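PDB 5YUQ: chintase, which hydrolyses the beta-1,4 linkages of chitin as a family 18 glycoside hydrolase, probably within a tunnel-shaped active site. Local coordinates for residues 44-49 and 58-63; 347-352 and 363-368; 28-33 and 39-44; 75-80 and 84-89. One frame throughout, in Å; residues are numbered along the deposited sequence.

Contact 1: residues 44-49 and 58-63; sequences SQLKSV and KSISLS
Leu46 and Val49, one turn apart on a helix, face Ile60 and Leu62 of a strand that runs nearly antiparallel to it: the axes of 44-49 and 59-63 approach to 10.6 Å at an angle of 158° between their directions. Leu46 lies nearest Leu62 and Val49 nearest Ile60 along the backbone, with 8.5 Å between the CA atoms of Val49 and Ile60, and the helix and strand meet through their side chains. Ile60 points toward the helix. With its CG1 trans to the main-chain nitrogen (chi1 175°) and the chain extended again at chi2, CD1 reaches farthest out and meets Val49 CG1 at 3.7 Å, the two side chains crossing at about a right angle. The same methyl lies 4.4 Å from Leu46 CD1, between the two helix residues. Such layering of a helix on the outer side of a parallel strand belongs to the (beta/alpha)8 barrel of family 18 chitinases, in which helix 43-55 leads into strand 59-65. Leu46 parts its two methyls between two partners: CD1 turns to Ile60, while CD2 lies 4.2 Å from Leu62 CD1, again across a roughly perpendicular pair. Tyr97 of helix 80-97 also packs on Leu46, and Val93 of that helix on Leu62. On the barrel side of the strand, Ser61 OG is hydrogen-bonded to His24 NE2 and Ser63 OG to Asn103 OD1.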
loop_
_atom_site.group_PDB
_atom_site.type_symbol
_atom_site.label_atom_id
_atom_site.label_comp_id
_atom_site.label_asym_id
_atom_site.label_seq_id
_atom_site.Cartn_x
_atom_site.Cartn_y
_atom_site.Cartn_z
ATOM N N SER A 44 -4.055 -14.978 18.402
ATOM C CA SER A 44 -2.826 -15.658 18.791
ATOM C C SER A 44 -1.665 -15.277 17.888
ATOM O O SER A 44 -0.522 -15.228 18.330
ATOM C CB SER A 44 -3.026 -17.168 18.778
ATOM O OG SER A 44 -3.441 -17.620 17.497
ATOM N N GLN A 45 -1.957 -15.018 16.615
ATOM C CA GLN A 45 -0.899 -14.596 15.703
ATOM C C GLN A 45 -0.368 -13.222 16.081
ATOM O O GLN A 45 0.842 -13.018 16.124
ATOM C CB GLN A 45 -1.397 -14.587 14.254
ATOM C CG GLN A 45 -1.608 -15.976 13.696
ATOM C CD GLN A 45 -2.126 -15.967 12.276
ATOM O OE1 GLN A 45 -2.502 -17.004 11.741
ATOM N NE2 GLN A 45 -2.143 -14.798 11.653
ATOM N N LEU A 46 -1.266 -12.274 16.339
ATOM C CA LEU A 46 -0.819 -10.937 16.707
ATOM C C LEU A 46 -0.004 -10.980 17.992
ATOM O O LEU A 46 1.052 -10.367 18.072
ATOM C CB LEU A 46 -1.995 -9.969 16.839
ATOM C CG LEU A 46 -1.620 -8.507 17.137
ATOM C CD1 LEU A 46 -0.596 -8.010 16.126
ATOM C CD2 LEU A 46 -2.855 -7.618 17.120
ATOM N N LYS A 47 -0.474 -11.720 18.990
ATOM C CA LYS A 47 0.278 -11.819 20.239
ATOM C C LYS A 47 1.640 -12.472 20.033
ATOM O O LYS A 47 2.632 -12.026 20.601
ATOM C CB LYS A 47 -0.529 -12.553 21.317
ATOM C CG LYS A 47 -1.795 -11.803 21.687
ATOM C CD LYS A 47 -2.206 -11.967 23.128
ATOM C CE LYS A 47 -3.296 -10.953 23.474
ATOM N NZ LYS A 47 -4.000 -11.292 24.739
ATOM N N SER A 48 1.688 -13.518 19.214
ATOM C CA SER A 48 2.955 -14.162 18.907
ATOM C C SER A 48 3.930 -13.196 18.241
ATOM O O SER A 48 5.086 -13.102 18.640
ATOM C CB SER A 48 2.742 -15.390 18.021
ATOM O OG SER A 48 3.955 -15.738 17.382
ATOM N N VAL A 49 3.454 -12.461 17.239
ATOM C CA VAL A 49 4.335 -11.573 16.490
ATOM C C VAL A 49 4.776 -10.370 17.315
ATOM O O VAL A 49 5.923 -9.942 17.213
ATOM C CB VAL A 49 3.694 -11.121 15.146
ATOM C CG1 VAL A 49 4.624 -10.161 14.404
ATOM C CG2 VAL A 49 3.413 -12.341 14.286
ATOM N N LYS A 58 12.087 -4.619 18.358
ATOM C CA LYS A 58 11.460 -4.000 17.196
ATOM C C LYS A 58 10.078 -3.450 17.502
ATOM O O LYS A 58 9.353 -3.995 18.335
ATOM C CB LYS A 58 11.358 -5.023 16.071
ATOM C CG LYS A 58 12.696 -5.612 15.674
ATOM C CD LYS A 58 13.589 -4.588 14.982
ATOM C CE LYS A 58 14.988 -5.165 14.756
ATOM N NZ LYS A 58 15.801 -4.357 13.806
ATOM N N SER A 59 9.717 -2.369 16.811
ATOM C CA SER A 59 8.411 -1.745 16.966
ATOM C C SER A 59 7.366 -2.437 16.100
ATOM O O SER A 59 7.655 -2.859 14.977
ATOM C CB SER A 59 8.481 -0.273 16.558
ATOM O OG SER A 59 9.236 0.482 17.483
ATOM N N ILE A 60 6.147 -2.554 16.618
ATOM C CA ILE A 60 5.062 -3.144 15.841
ATOM C C ILE A 60 3.788 -2.320 15.962
ATOM O O ILE A 60 3.381 -1.933 17.056
ATOM C CB ILE A 60 4.815 -4.638 16.218
ATOM C CG1 ILE A 60 3.599 -5.200 15.470
ATOM C CG2 ILE A 60 4.640 -4.802 17.722
ATOM C CD1 ILE A 60 3.578 -6.734 15.422
ATOM N N SER A 61 3.176 -2.032 14.819
ATOM C CA SER A 61 1.899 -1.346 14.773
ATOM C C SER A 61 0.847 -2.270 14.200
ATOM O O SER A 61 1.154 -3.141 13.398
ATOM C CB SER A 61 1.974 -0.117 13.867
ATOM O OG SER A 61 2.857 0.854 14.396
ATOM N N LEU A 62 -0.398 -2.064 14.606
ATOM C CA LEU A 62 -1.525 -2.730 13.974
ATOM C C LEU A 62 -2.099 -1.810 12.911
ATOM O O LEU A 62 -2.323 -0.620 13.170
ATOM C CB LEU A 62 -2.600 -3.043 15.011
ATOM C CG LEU A 62 -3.885 -3.699 14.512
ATOM C CD1 LEU A 62 -3.592 -5.064 13.917
ATOM C CD2 LEU A 62 -4.879 -3.793 15.658
ATOM N N SER A 63 -2.307 -2.357 11.717
ATOM C CA SER A 63 -2.964 -1.623 10.646
ATOM C C SER A 63 -4.458 -1.870 10.708
ATOM O O SER A 63 -4.909 -3.019 10.743
ATOM C CB SER A 63 -2.414 -2.024 9.279
ATOM O OG SER A 63 -2.917 -1.154 8.269
#

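Contact 2: residues 347-352 and 363-368; sequences VMLWSL and NALQDI
Val347 and Ile368 meet through their branched ends, the two side chains sliding past each other in opposite directions. Val347 CG2 is tucked between its own backbone nitrogen and carbonyl carbon (chi1 of CG1 -65°), and from there it touches Ile368 CG2 at 3.7 Å. The other branches pair as well: Val347 CG1 lies 4.1 Å from Ile368 CD1, so both branches of each residue take part. Leu365 enters two residues along the strand, at Leu349, its CD1 packing against Leu349 CD2 at 3.8 Å and, more loosely, against Val347 CG2 at 4.4 Å. Strand 346-350 belongs to the (beta/alpha)8 barrel of the family 18 fold, pairing in parallel with strands 4-9 and 228-240, and the chain after helix 360-363 folds back over it through a type I beta turn from Asn363 to Gln366. Leu349 has an unusual shape: chi1 of 66° sets CG between the backbone nitrogen and carbonyl carbon, and chi2 of 98° lies off the usual staggered values. This swings CD2 toward Leu365, whose own side chain is extended at chi2. Leu365 also rests on Phe234 and Val336, while Met348 points away from the 363-368 segment and packs on Tyr7 and Tyr181.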
loop_
_atom_site.group_PDB
_atom_site.type_symbol
_atom_site.label_atom_id
_atom_site.label_comp_id
_atom_site.label_asym_id
_atom_site.label_seq_id
_atom_site.Cartn_x
_atom_site.Cartn_y
_atom_site.Cartn_z
ATOM N N VAL A 347 10.837 4.167 3.875
ATOM C CA VAL A 347 10.091 3.412 2.912
ATOM C C VAL A 347 9.345 2.329 3.647
ATOM O O VAL A 347 9.687 1.954 4.742
ATOM C CB VAL A 347 11.023 2.698 1.889
ATOM C CG1 VAL A 347 11.767 3.694 1.057
ATOM C CG2 VAL A 347 11.900 1.668 2.603
ATOM N N MET A 348 8.274 1.857 3.008
ATOM C CA MET A 348 7.582 0.701 3.550
ATOM C C MET A 348 7.327 -0.256 2.411
ATOM O O MET A 348 7.398 0.134 1.252
ATOM C CB MET A 348 6.289 1.076 4.297
ATOM C CG MET A 348 5.192 1.755 3.468
ATOM S SD MET A 348 4.208 0.565 2.516
ATOM C CE MET A 348 2.769 1.574 2.160
ATOM N N LEU A 349 7.013 -1.501 2.742
ATOM C CA LEU A 349 6.831 -2.513 1.716
ATOM C C LEU A 349 5.545 -3.294 1.928
ATOM O O LEU A 349 5.163 -3.580 3.065
ATOM C CB LEU A 349 8.034 -3.460 1.677
ATOM C CG LEU A 349 8.252 -4.341 2.910
ATOM C CD1 LEU A 349 7.677 -5.734 2.667
ATOM C CD2 LEU A 349 9.723 -4.432 3.279
ATOM N N TRP A 350 4.888 -3.624 0.821
ATOM C CA TRP A 350 3.748 -4.532 0.823
ATOM C C TRP A 350 4.040 -5.708 -0.102
ATOM O O TRP A 350 4.150 -5.514 -1.312
ATOM C CB TRP A 350 2.468 -3.835 0.321
ATOM C CG TRP A 350 1.319 -4.794 0.349
ATOM C CD1 TRP A 350 1.017 -5.752 -0.586
ATOM C CD2 TRP A 350 0.368 -4.939 1.396
ATOM N NE1 TRP A 350 -0.082 -6.471 -0.181
ATOM C CE2 TRP A 350 -0.501 -5.987 1.034
ATOM C CE3 TRP A 350 0.149 -4.269 2.605
ATOM C CZ2 TRP A 350 -1.563 -6.385 1.844
ATOM C CZ3 TRP A 350 -0.900 -4.664 3.405
ATOM C CH2 TRP A 350 -1.743 -5.710 3.025
ATOM N N SER A 351 4.165 -6.928 0.423
ATOM C CA SER A 351 4.228 -7.238 1.845
ATOM C C SER A 351 5.309 -8.312 2.031
ATOM O O SER A 351 5.756 -8.940 1.061
ATOM C CB SER A 351 2.868 -7.719 2.364
ATOM O OG SER A 351 2.391 -8.798 1.572
ATOM N N LEU A 352 5.724 -8.520 3.276
ATOM C CA LEU A 352 6.976 -9.210 3.572
ATOM C C LEU A 352 7.050 -10.655 3.094
ATOM O O LEU A 352 8.117 -11.125 2.696
ATOM C CB LEU A 352 7.259 -9.124 5.077
ATOM C CG LEU A 352 8.641 -9.590 5.522
ATOM C CD1 LEU A 352 9.722 -8.833 4.773
ATOM C CD2 LEU A 352 8.797 -9.395 7.024
ATOM N N ASN A 363 16.601 -6.913 0.910
ATOM C CA ASN A 363 17.986 -6.465 0.830
ATOM C C ASN A 363 18.118 -5.209 -0.017
ATOM O O ASN A 363 18.922 -4.338 0.282
ATOM C CB ASN A 363 18.880 -7.571 0.264
ATOM C CG ASN A 363 19.113 -8.680 1.259
ATOM O OD1 ASN A 363 18.841 -8.521 2.448
ATOM N ND2 ASN A 363 19.637 -9.800 0.789
ATOM N N ALA A 364 17.321 -5.120 -1.077
ATOM C CA ALA A 364 17.344 -3.960 -1.966
ATOM C C ALA A 364 16.903 -2.673 -1.281
ATOM O O ALA A 364 17.117 -1.578 -1.798
ATOM C CB ALA A 364 16.469 -4.223 -3.192
ATOM N N LEU A 365 16.272 -2.800 -0.121
ATOM C CA LEU A 365 15.779 -1.626 0.582
ATOM C C LEU A 365 16.736 -1.133 1.658
ATOM O O LEU A 365 16.506 -0.074 2.224
ATOM C CB LEU A 365 14.410 -1.906 1.210
ATOM C CG LEU A 365 13.283 -2.263 0.242
ATOM C CD1 LEU A 365 11.965 -2.474 0.995
ATOM C CD2 LEU A 365 13.138 -1.178 -0.810
ATOM N N GLN A 366 17.805 -1.877 1.935
ATOM C CA GLN A 366 18.603 -1.580 3.127
ATOM C C GLN A 366 19.247 -0.204 3.177
ATOM O O GLN A 366 19.483 0.313 4.261
ATOM C CB GLN A 366 19.636 -2.684 3.389
ATOM C CG GLN A 366 18.981 -4.021 3.670
ATOM C CD GLN A 366 18.053 -3.957 4.869
ATOM O OE1 GLN A 366 18.480 -3.648 5.984
ATOM N NE2 GLN A 366 16.775 -4.246 4.647
ATOM N N ASP A 367 19.511 0.414 2.032
ATOM C CA ASP A 367 20.153 1.725 2.052
ATOM C C ASP A 367 19.308 2.804 2.728
ATOM O O ASP A 367 19.823 3.860 3.068
ATOM C CB ASP A 367 20.569 2.181 0.648
ATOM C CG ASP A 367 21.759 1.413 0.114
ATOM O OD1 ASP A 367 22.443 0.738 0.912
ATOM O OD2 ASP A 367 22.014 1.489 -1.107
ATOM N N ILE A 368 18.017 2.550 2.916
ATOM C CA ILE A 368 17.161 3.521 3.587
ATOM C C ILE A 368 17.472 3.584 5.076
ATOM O O ILE A 368 17.203 4.599 5.718
ATOM C CB ILE A 368 15.651 3.218 3.373
ATOM C CG1 ILE A 368 14.796 4.458 3.658
ATOM C CG2 ILE A 368 15.199 2.085 4.269
ATOM C CD1 ILE A 368 14.980 5.578 2.652
#

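Contact 3: residues 28-33 and 39-44; sequences AFAEPT and SGFTDS
Glu31 and Ser39 face each other as an antiparallel hydrogen-bonded pair, their CA atoms 5.1 Å apart. Glu31 N donates to Ser39 O at 2.7 Å in an almost straight bond (176° at the hydrogen), and Ser39 N returns a bond to Glu31 O at 3.0 Å. The side chain of Glu31 starts on the same face of the sheet as that of Ser39. Its CB lies 3.8 Å from Ser39 O; CG, set trans to the carbonyl carbon (chi1 -62°), carries the extended chain onward to the carboxylate. There the two oxygens part: OE2 bonds to Thr68 OG1, whereas OE1 accepts from a water at 2.7 Å. In the conformer described, one of two for Ser39, this water also reaches Ser39 OG, and Thr33 CG2 packs against the serine side chain. Farther along, Phe41 turns back to the strand, and its CD1 meets Ala30 CB at 3.7 Å, while a second water accepts from Phe29 N and lies 2.9 Å from Gly40 O, between the backbones where the direct pairing has stopped. Gly40 itself has a positive phi of 80°, which favours glycine, where the chain leaves the pairing. The segments thus form the short hairpin-like extension with which strand 24-32 of the barrel passes into its following helix. Two direct main-chain bonds join the segments, and the carboxylate, held by Thr68 on one oxygen and by water on the other, probably keeps a settled orientation.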
loop_
_atom_site.group_PDB
_atom_site.type_symbol
_atom_site.label_atom_id
_atom_site.label_comp_id
_atom_site.label_asym_id
_atom_site.label_seq_id
_atom_site.Cartn_x
_atom_site.Cartn_y
_atom_site.Cartn_z
ATOM N N ALA A 28 -1.307 -6.333 9.317
ATOM C CA ALA A 28 -2.538 -6.059 8.573
ATOM C C ALA A 28 -3.451 -7.287 8.556
ATOM O O ALA A 28 -2.955 -8.384 8.338
ATOM C CB ALA A 28 -2.172 -5.681 7.145
ATOM N N PHE A 29 -4.764 -7.144 8.769
ATOM C CA PHE A 29 -5.460 -5.910 9.126
ATOM C C PHE A 29 -6.440 -6.200 10.258
ATOM O O PHE A 29 -6.996 -7.301 10.342
ATOM C CB PHE A 29 -6.335 -5.425 7.955
ATOM C CG PHE A 29 -5.567 -4.806 6.817
ATOM C CD1 PHE A 29 -4.959 -3.564 6.968
ATOM C CD2 PHE A 29 -5.492 -5.446 5.587
ATOM C CE1 PHE A 29 -4.258 -2.994 5.917
ATOM C CE2 PHE A 29 -4.795 -4.884 4.534
ATOM C CZ PHE A 29 -4.171 -3.655 4.701
ATOM N N ALA A 30 -6.687 -5.208 11.105
ATOM C CA ALA A 30 -7.868 -5.225 11.957
ATOM C C ALA A 30 -8.921 -4.437 11.193
ATOM O O ALA A 30 -8.638 -3.344 10.708
ATOM C CB ALA A 30 -7.574 -4.576 13.291
ATOM N N GLU A 31 -10.123 -4.992 11.064
ATOM C CA GLU A 31 -11.176 -4.353 10.276
ATOM C C GLU A 31 -12.286 -3.841 11.182
ATOM O O GLU A 31 -12.920 -4.616 11.895
ATOM C CB GLU A 31 -11.745 -5.350 9.258
ATOM C CG GLU A 31 -10.726 -5.859 8.245
ATOM C CD GLU A 31 -11.364 -6.675 7.128
ATOM O OE1 GLU A 31 -12.433 -7.280 7.351
ATOM O OE2 GLU A 31 -10.802 -6.694 6.016
ATOM N N PRO A 32 -12.535 -2.526 11.157
ATOM C CA PRO A 32 -13.616 -2.000 11.991
ATOM C C PRO A 32 -14.969 -2.540 11.551
ATOM O O PRO A 32 -15.277 -2.538 10.358
ATOM C CB PRO A 32 -13.544 -0.482 11.756
ATOM C CG PRO A 32 -12.139 -0.236 11.277
ATOM C CD PRO A 32 -11.794 -1.459 10.464
ATOM N N THR A 33 -15.761 -3.009 12.510
ATOM C CA THR A 33 -17.108 -3.479 12.221
ATOM C C THR A 33 -18.102 -2.330 12.300
ATOM O O THR A 33 -17.744 -1.204 12.666
ATOM C CB THR A 33 -17.553 -4.572 13.212
ATOM O OG1 THR A 33 -17.693 -4.008 14.520
ATOM C CG2 THR A 33 -16.541 -5.699 13.252
ATOM N N SER A 39 -12.206 -6.462 14.160
ATOM C CA SER A 39 -12.326 -7.878 13.822
ATOM C C SER A 39 -11.407 -8.251 12.665
ATOM O O SER A 39 -10.624 -7.426 12.192
ATOM C CB SER A 39 -13.773 -8.204 13.439
ATOM O OG SER A 39 -14.094 -7.659 12.168
ATOM N N GLY A 40 -11.500 -9.500 12.216
ATOM C CA GLY A 40 -10.793 -9.931 11.026
ATOM C C GLY A 40 -9.321 -10.273 11.159
ATOM O O GLY A 40 -8.644 -10.463 10.146
ATOM N N PHE A 41 -8.817 -10.345 12.391
ATOM C CA PHE A 41 -7.445 -10.785 12.601
ATOM C C PHE A 41 -7.389 -11.889 13.642
ATOM O O PHE A 41 -8.361 -12.131 14.361
ATOM C CB PHE A 41 -6.532 -9.619 12.985
ATOM C CG PHE A 41 -6.816 -9.040 14.334
ATOM C CD1 PHE A 41 -7.824 -8.099 14.506
ATOM C CD2 PHE A 41 -6.067 -9.429 15.436
ATOM C CE1 PHE A 41 -8.078 -7.561 15.760
ATOM C CE2 PHE A 41 -6.314 -8.895 16.684
ATOM C CZ PHE A 41 -7.318 -7.960 16.851
ATOM N N THR A 42 -6.242 -12.548 13.717
ATOM C CA THR A 42 -6.082 -13.724 14.556
ATOM C C THR A 42 -5.353 -13.339 15.828
ATOM O O THR A 42 -4.173 -12.986 15.793
ATOM C CB THR A 42 -5.310 -14.804 13.789
ATOM O OG1 THR A 42 -5.958 -15.042 12.530
ATOM C CG2 THR A 42 -5.256 -16.114 14.579
ATOM N N ASP A 43 -6.075 -13.408 16.944
ATOM C CA ASP A 43 -5.550 -13.066 18.264
ATOM C C ASP A 43 -4.180 -13.662 18.557
ATOM O O ASP A 43 -3.247 -12.943 18.910
ATOM C CB ASP A 43 -6.540 -13.510 19.346
ATOM C CG ASP A 43 -5.995 -13.305 20.748
ATOM O OD1 ASP A 43 -5.827 -12.136 21.157
ATOM O OD2 ASP A 43 -5.718 -14.306 21.444
ATOM N N SER A 44 -4.055 -14.978 18.402
ATOM C CA SER A 44 -2.826 -15.658 18.791
ATOM C C SER A 44 -1.665 -15.277 17.888
ATOM O O SER A 44 -0.522 -15.228 18.330
ATOM C CB SER A 44 -3.026 -17.168 18.778
ATOM O OG SER A 44 -3.441 -17.620 17.497
HETATM O O HOH W 1 -6.744 -9.330 8.266
HETATM O O HOH W 2 -13.625 -8.506 9.438
#

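Contact 4: residues 75-80 and 84-89; sequences DLLKSS and DNFVSN
Leu76 and Phe86 stand opposite each other where two consecutive helices, 73-78 and 80-97, fold against one another around a tight bend; the CA atoms of Leu76 and Phe86 are 7.0 Å apart, and closer to the bend Asp84 N donates to Ser80 O at 3.0 Å in a first-turn helical bond. The ring of Phe86 is the centre of the packing. Its CG lies trans to the backbone nitrogen (chi1 -174°), which carries the ring out toward the shorter helix. Leu76 CD1 sits over one face, 3.9 Å from the centroid and only 7° off the ring normal, a well-centred CH-pi contact in which the two side chains cross at about a right angle. Leu77 comes in differently: its CD2 approaches the rim near the ring plane, 3.9 Å from Phe86 CD2. Face and edge of one ring are therefore served by successive residues of the same helix. At the outer end the chemistry turns polar. A water donates to Asp84 OD1 at 2.8 Å and reaches Ser80 OG in one of that serine's two conformers. Inside the bend, Ser82 OG lies within hydrogen-bonding reach of the Leu76 and Ser79 carbonyl oxygens, which must share its one proton. Pro32 touches both Leu76 and Phe86. The arrangement is two consecutive helices packed across a short bend, in the outer layer of the (beta/alpha)8 barrel, where helix 73-78 follows strand 59-65 and precedes the long barrel helix 80-97.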
loop_
_atom_site.group_PDB
_atom_site.type_symbol
_atom_site.label_atom_id
_atom_site.label_comp_id
_atom_site.label_asym_id
_atom_site.label_seq_id
_atom_site.Cartn_x
_atom_site.Cartn_y
_atom_site.Cartn_z
ATOM N N ASP A 75 -19.132 6.058 8.482
ATOM C CA ASP A 75 -20.244 5.973 9.429
ATOM C C ASP A 75 -19.770 6.072 10.873
ATOM O O ASP A 75 -20.372 6.772 11.684
ATOM C CB ASP A 75 -21.010 4.661 9.242
ATOM C CG ASP A 75 -21.815 4.624 7.961
ATOM O OD1 ASP A 75 -22.048 5.695 7.358
ATOM O OD2 ASP A 75 -22.220 3.512 7.556
ATOM N N LEU A 76 -18.694 5.360 11.194
ATOM C CA LEU A 76 -18.185 5.346 12.556
ATOM C C LEU A 76 -17.794 6.738 13.026
ATOM O O LEU A 76 -18.103 7.122 14.149
ATOM C CB LEU A 76 -16.993 4.395 12.681
ATOM C CG LEU A 76 -17.320 2.900 12.603
ATOM C CD1 LEU A 76 -16.038 2.062 12.598
ATOM C CD2 LEU A 76 -18.204 2.492 13.770
ATOM N N LEU A 77 -17.133 7.504 12.161
ATOM C CA LEU A 77 -16.567 8.783 12.596
ATOM C C LEU A 77 -17.524 9.972 12.520
ATOM O O LEU A 77 -17.265 10.998 13.141
ATOM C CB LEU A 77 -15.286 9.108 11.822
ATOM C CG LEU A 77 -14.191 8.043 11.896
ATOM C CD1 LEU A 77 -12.934 8.531 11.191
ATOM C CD2 LEU A 77 -13.898 7.698 13.343
ATOM N N LYS A 78 -18.625 9.825 11.784
ATOM C CA LYS A 78 -19.558 10.943 11.571
ATOM C C LYS A 78 -20.621 11.032 12.661
ATOM O O LYS A 78 -21.370 12.006 12.726
ATOM C CB LYS A 78 -20.210 10.863 10.183
ATOM C CG LYS A 78 -21.366 9.870 10.064
ATOM C CD LYS A 78 -21.926 9.871 8.649
ATOM C CE LYS A 78 -23.134 8.959 8.526
ATOM N NZ LYS A 78 -23.677 8.977 7.138
ATOM N N SER A 79 -20.682 10.017 13.517
ATOM C CA SER A 79 -21.568 10.039 14.676
ATOM C C SER A 79 -20.717 10.122 15.929
ATOM O O SER A 79 -19.762 9.367 16.075
ATOM C CB SER A 79 -22.426 8.776 14.703
ATOM O OG SER A 79 -22.957 8.560 15.995
ATOM N N SER A 80 -21.069 11.038 16.827
ATOM C CA SER A 80 -20.288 11.272 18.038
ATOM C C SER A 80 -20.164 10.024 18.911
ATOM O O SER A 80 -19.086 9.713 19.415
ATOM C CB SER A 80 -20.904 12.416 18.844
ATOM O OG SER A 80 -20.038 12.830 19.881
ATOM N N ASP A 84 -16.707 7.886 19.611
ATOM C CA ASP A 84 -16.137 7.681 20.938
ATOM C C ASP A 84 -15.944 6.198 21.224
ATOM O O ASP A 84 -14.943 5.801 21.808
ATOM C CB ASP A 84 -17.022 8.314 22.020
ATOM C CG ASP A 84 -16.980 9.824 22.004
ATOM O OD1 ASP A 84 -16.072 10.403 21.369
ATOM O OD2 ASP A 84 -17.855 10.440 22.645
ATOM N N ASN A 85 -16.903 5.383 20.805
ATOM C CA ASN A 85 -16.816 3.951 21.046
ATOM C C ASN A 85 -15.682 3.319 20.239
ATOM O O ASN A 85 -14.940 2.476 20.744
ATOM C CB ASN A 85 -18.152 3.273 20.735
ATOM C CG ASN A 85 -18.121 1.782 21.013
ATOM O OD1 ASN A 85 -18.018 1.359 22.166
ATOM N ND2 ASN A 85 -18.196 0.982 19.959
ATOM N N PHE A 86 -15.539 3.750 18.992
ATOM C CA PHE A 86 -14.466 3.272 18.128
ATOM C C PHE A 86 -13.097 3.660 18.710
ATOM O O PHE A 86 -12.189 2.829 18.787
ATOM C CB PHE A 86 -14.676 3.829 16.717
ATOM C CG PHE A 86 -13.714 3.306 15.695
ATOM C CD1 PHE A 86 -13.412 1.948 15.613
ATOM C CD2 PHE A 86 -13.129 4.176 14.792
ATOM C CE1 PHE A 86 -12.528 1.474 14.642
ATOM C CE2 PHE A 86 -12.251 3.720 13.828
ATOM C CZ PHE A 86 -11.942 2.364 13.751
ATOM N N VAL A 87 -12.958 4.911 19.143
ATOM C CA VAL A 87 -11.731 5.361 19.796
ATOM C C VAL A 87 -11.406 4.501 21.015
ATOM O O VAL A 87 -10.269 4.068 21.192
ATOM C CB VAL A 87 -11.808 6.852 20.208
ATOM C CG1 VAL A 87 -10.660 7.209 21.137
ATOM C CG2 VAL A 87 -11.772 7.743 18.989
ATOM N N SER A 88 -12.414 4.248 21.842
ATOM C CA SER A 88 -12.239 3.450 23.047
ATOM C C SER A 88 -11.759 2.049 22.681
ATOM O O SER A 88 -10.860 1.495 23.321
ATOM C CB SER A 88 -13.562 3.382 23.824
ATOM O OG SER A 88 -13.409 2.655 25.033
ATOM N N ASN A 89 -12.343 1.483 21.635
ATOM C CA ASN A 89 -11.962 0.144 21.211
ATOM C C ASN A 89 -10.549 0.096 20.646
ATOM O O ASN A 89 -9.831 -0.884 20.840
ATOM C CB ASN A 89 -12.962 -0.404 20.196
ATOM C CG ASN A 89 -14.279 -0.796 20.830
ATOM O OD1 ASN A 89 -14.384 -0.912 22.054
ATOM N ND2 ASN A 89 -15.290 -1.020 19.998
HETATM O O HOH W 3 -17.005 12.568 19.870
#

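Contact 3 touches both contact 1 and contact 4, which do not touch each other. Contacts 1 and 3, whose centres lie 11 Å apart, share Ser44 and touch where Leu62 CD2 packs on Ala30 CB at 3.7 Å; strands 24-32 and 59-65 run side by side there. Contact 3 passes on to contact 4, 17 Å away between centres, through Pro32, whose CG lies 3.6 Å from Phe86 CZ. Contact 2 is on the opposite side of the chain's centre from contact 4, about 34 Å between centres, yet it reaches contact 3 through the barrel interior, with Trp350 CH2 3.5 Å from Phe29 CE2. In family 18 enzymes the substrate cleft lies at the C-terminal ends of the barrel strands, consistent with these aromatics lying near it.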